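Local coordinates for protein lipocalin allergen (Canis lupus familiaris, PDB 4ODD) that is a secreted dander allergen of the lipocalin family and probably binds small hydrophobic molecules inside its beta-barrel, at residues K16-S22 with N144-G149. Numbering follows the deposited sequence.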
ATOM      1  N   LYS A  16      -3.929   2.510  -8.364  1.00 39.10           N
ATOM      2  CA  LYS A  16      -5.001   1.576  -8.111  1.00 44.53           C
ATOM      3  C   LYS A  16      -4.371   0.362  -7.424  1.00 47.70           C
ATOM      4  O   LYS A  16      -3.256  -0.051  -7.785  1.00 46.39           O
ATOM      5  CB  LYS A  16      -5.672   1.179  -9.430  1.00 46.86           C
ATOM      6  CG  LYS A  16      -6.562  -0.054  -9.322  1.00 56.62           C
ATOM      7  CD  LYS A  16      -7.181  -0.449 -10.669  1.00 76.77           C
ATOM      8  CE  LYS A  16      -8.158  -1.634 -10.519  1.00 73.20           C
ATOM      9  NZ  LYS A  16      -9.219  -1.365  -9.490  1.00 74.25           N
ATOM     10  N   THR A  17      -5.059  -0.202  -6.430  1.00 33.48           N
ATOM     11  CA  THR A  17      -4.511  -1.380  -5.770  1.00 33.20           C
ATOM     12  C   THR A  17      -4.771  -2.624  -6.612  1.00 37.90           C
ATOM     13  O   THR A  17      -5.901  -2.876  -7.009  1.00 44.21           O
ATOM     14  CB  THR A  17      -5.108  -1.619  -4.374  1.00 33.52           C
ATOM     15  OG1 THR A  17      -5.073  -0.407  -3.613  1.00 38.58           O
ATOM     16  CG2 THR A  17      -4.316  -2.706  -3.658  1.00 25.33           C
ATOM     17  N   LEU A  18      -3.725  -3.397  -6.873  1.00 38.72           N
ATOM     18  CA  LEU A  18      -3.865  -4.674  -7.568  1.00 30.30           C
ATOM     19  C   LEU A  18      -3.802  -5.850  -6.591  1.00 40.44           C
ATOM     20  O   LEU A  18      -4.742  -6.655  -6.494  1.00 43.46           O
ATOM     21  CB  LEU A  18      -2.789  -4.814  -8.637  1.00 33.89           C
ATOM     22  CG  LEU A  18      -3.086  -4.111  -9.965  1.00 42.10           C
ATOM     23  CD1 LEU A  18      -3.993  -2.910  -9.769  1.00 43.81           C
ATOM     24  CD2 LEU A  18      -1.813  -3.723 -10.687  1.00 32.77           C
ATOM     25  N   TYR A  19      -2.703  -5.950  -5.851  1.00 47.25           N
ATOM     26  CA  TYR A  19      -2.559  -7.033  -4.884  1.00 48.96           C
ATOM     27  C   TYR A  19      -2.134  -6.513  -3.531  1.00 51.32           C
ATOM     28  O   TYR A  19      -1.437  -5.508  -3.433  1.00 50.89           O
ATOM     29  CB  TYR A  19      -1.523  -8.051  -5.353  1.00 47.74           C
ATOM     30  CG  TYR A  19      -1.873  -8.804  -6.615  1.00 51.87           C
ATOM     31  CD1 TYR A  19      -2.398 -10.093  -6.554  1.00 66.52           C
ATOM     32  CD2 TYR A  19      -1.657  -8.248  -7.865  1.00 54.25           C
ATOM     33  CE1 TYR A  19      -2.709 -10.799  -7.707  1.00 64.48           C
ATOM     34  CE2 TYR A  19      -1.965  -8.947  -9.020  1.00 55.69           C
ATOM     35  CZ  TYR A  19      -2.492 -10.217  -8.933  1.00 65.23           C
ATOM     36  OH  TYR A  19      -2.798 -10.904 -10.081  1.00 69.67           O
ATOM     37  N   VAL A  20      -2.564  -7.213  -2.491  1.00 39.42           N
ATOM     38  CA  VAL A  20      -2.061  -7.006  -1.144  1.00 42.70           C
ATOM     39  C   VAL A  20      -1.811  -8.363  -0.503  1.00 41.14           C
ATOM     40  O   VAL A  20      -2.502  -9.340  -0.797  1.00 42.92           O
ATOM     41  CB  VAL A  20      -3.062  -6.241  -0.248  1.00 37.79           C
ATOM     42  CG1 VAL A  20      -3.263  -4.843  -0.748  1.00 42.72           C
ATOM     43  CG2 VAL A  20      -4.377  -6.982  -0.189  1.00 31.41           C
ATOM     44  N   SER A  21      -0.822  -8.414   0.378  1.00 47.10           N
ATOM     45  CA  SER A  21      -0.591  -9.600   1.184  1.00 50.34           C
ATOM     46  C   SER A  21      -0.265  -9.150   2.587  1.00 49.77           C
ATOM     47  O   SER A  21       0.062  -7.989   2.809  1.00 54.40           O
ATOM     48  CB  SER A  21       0.538 -10.474   0.606  1.00 52.47           C
ATOM     49  OG  SER A  21       1.810  -9.839   0.680  1.00 56.58           O
ATOM     50  N   SER A  22      -0.362 -10.076   3.529  1.00 46.54           N
ATOM     51  CA  SER A  22      -0.096  -9.770   4.923  1.00 53.33           C
ATOM     52  C   SER A  22       0.188 -11.034   5.731  1.00 56.25           C
ATOM     53  O   SER A  22      -0.268 -12.124   5.381  1.00 53.07           O
ATOM     54  CB  SER A  22      -1.282  -9.022   5.538  1.00 44.11           C
ATOM     55  OG  SER A  22      -1.008  -8.689   6.891  1.00 48.79           O
ATOM     56  N   ASN A 144      -1.638 -15.928   1.699  1.00 73.37           N
ATOM     57  CA  ASN A 144      -2.100 -14.665   2.250  1.00 64.78           C
ATOM     58  C   ASN A 144      -2.109 -13.553   1.207  1.00 62.66           C
ATOM     59  O   ASN A 144      -2.241 -12.384   1.546  1.00 60.08           O
ATOM     60  CB  ASN A 144      -1.274 -14.267   3.478  1.00 66.70           C
ATOM     61  CG  ASN A 144      -1.592 -15.117   4.703  1.00 68.44           C
ATOM     62  OD1 ASN A 144      -2.559 -15.877   4.711  1.00 70.48           O
ATOM     63  ND2 ASN A 144      -0.789 -14.976   5.747  1.00 64.66           N
ATOM     64  N   ILE A 145      -1.980 -13.927  -0.063  1.00 56.48           N
ATOM     65  CA  ILE A 145      -2.035 -12.959  -1.152  1.00 52.05           C
ATOM     66  C   ILE A 145      -3.461 -12.789  -1.659  1.00 54.46           C
ATOM     67  O   ILE A 145      -4.155 -13.773  -1.913  1.00 66.44           O
ATOM     68  CB  ILE A 145      -1.151 -13.380  -2.330  1.00 54.27           C
ATOM     69  CG1 ILE A 145       0.323 -13.346  -1.923  1.00 55.99           C
ATOM     70  CG2 ILE A 145      -1.409 -12.481  -3.541  1.00 46.11           C
ATOM     71  CD1 ILE A 145       1.277 -13.749  -3.045  1.00 63.56           C
ATOM     72  N   ILE A 146      -3.900 -11.542  -1.806  1.00 50.17           N
ATOM     73  CA  ILE A 146      -5.261 -11.254  -2.268  1.00 51.65           C
ATOM     74  C   ILE A 146      -5.270 -10.283  -3.450  1.00 50.80           C
ATOM     75  O   ILE A 146      -4.577  -9.256  -3.438  1.00 48.76           O
ATOM     76  CB  ILE A 146      -6.104 -10.649  -1.149  1.00 53.48           C
ATOM     77  CG1 ILE A 146      -6.245 -11.640  -0.005  1.00 44.00           C
ATOM     78  CG2 ILE A 146      -7.469 -10.245  -1.660  1.00 48.50           C
ATOM     79  CD1 ILE A 146      -6.929 -11.041   1.189  1.00 48.38           C
ATOM     80  N   TYR A 147      -6.056 -10.613  -4.473  1.00 45.80           N
ATOM     81  CA  TYR A 147      -6.207  -9.733  -5.630  1.00 43.09           C
ATOM     82  C   TYR A 147      -7.390  -8.782  -5.393  1.00 38.28           C
ATOM     83  O   TYR A 147      -8.507  -9.219  -5.080  1.00 39.34           O
ATOM     84  CB  TYR A 147      -6.367 -10.558  -6.917  1.00 46.06           C
ATOM     85  CG  TYR A 147      -6.629  -9.728  -8.152  1.00 50.98           C
ATOM     86  CD1 TYR A 147      -5.644  -8.904  -8.681  1.00 45.03           C
ATOM     87  CD2 TYR A 147      -7.866  -9.759  -8.784  1.00 46.98           C
ATOM     88  CE1 TYR A 147      -5.891  -8.129  -9.808  1.00 44.81           C
ATOM     89  CE2 TYR A 147      -8.119  -8.986  -9.905  1.00 49.09           C
ATOM     90  CZ  TYR A 147      -7.131  -8.174 -10.419  1.00 49.53           C
ATOM     91  OH  TYR A 147      -7.390  -7.409 -11.549  1.00 48.32           O
ATOM     92  N   LEU A 148      -7.132  -7.480  -5.488  1.00 49.30           N
ATOM     93  CA  LEU A 148      -8.177  -6.489  -5.210  1.00 47.65           C
ATOM     94  C   LEU A 148      -8.538  -5.729  -6.455  1.00 48.11           C
ATOM     95  O   LEU A 148      -9.468  -4.922  -6.440  1.00 51.45           O
ATOM     96  CB  LEU A 148      -7.739  -5.504  -4.133  1.00 48.81           C
ATOM     97  CG  LEU A 148      -7.557  -6.080  -2.731  1.00 51.14           C
ATOM     98  CD1 LEU A 148      -7.074  -4.979  -1.756  1.00 48.40           C
ATOM     99  CD2 LEU A 148      -8.858  -6.721  -2.263  1.00 46.78           C
ATOM    100  N   GLY A 149      -7.795  -6.003  -7.529  1.00 37.75           N
ATOM    101  CA  GLY A 149      -8.018  -5.382  -8.823  1.00 36.45           C
ATOM    102  C   GLY A 149      -9.450  -5.378  -9.339  1.00 44.35           C
ATOM    103  O   GLY A 149      -9.839  -4.461 -10.072  1.00 37.83           O
TER
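Val20 and Ile146 form the hydrogen-bonded pair of a short antiparallel bridge between strands 16-22 and 145-147, Val20 N giving to Ile146 O at 3.0 Å and Ile146 N to Val20 O at 2.8 Å. Beyond it Leu18 O accepts two backbone donors, a nearly straight bond from Leu148 N (2.7 Å) and a more bent one from Gly149 N (3.3 Å), where the chain turns away from the strand. Leu18 and Tyr19 both face Leu116 of strand 110-118, a classic beta bulge. Tyr19 and Tyr147 project from the same face of the sheet; Tyr147 CD1 lies over one face of the Tyr19 ring, offset toward the rim, with the planes inclined at 54°. With CG anti to the backbone N (chi1 176°), Tyr147 also lays a ring face against Gly149 N; glycine, lacking a side chain, leaves room. Tyrosine suits such half-open positions: its ring packs on apolar neighbours while its hydroxyl tolerates water. Tyr19 and Ile145 also touch Ile128 and Phe131 of helix 125-137. On the other face, branched Val20 presents CG2 to Leu148 CD1 (3.7 Å), aliphatic packing suited to a buried place. Asn144, whose amide can donate to a backbone carbonyl, reaches Ser22 O through ND2 in a weak bond. The arrangement is characteristic of the lipocalin fold: a C-terminal strand after the helix pairs with the first strand of the barrel.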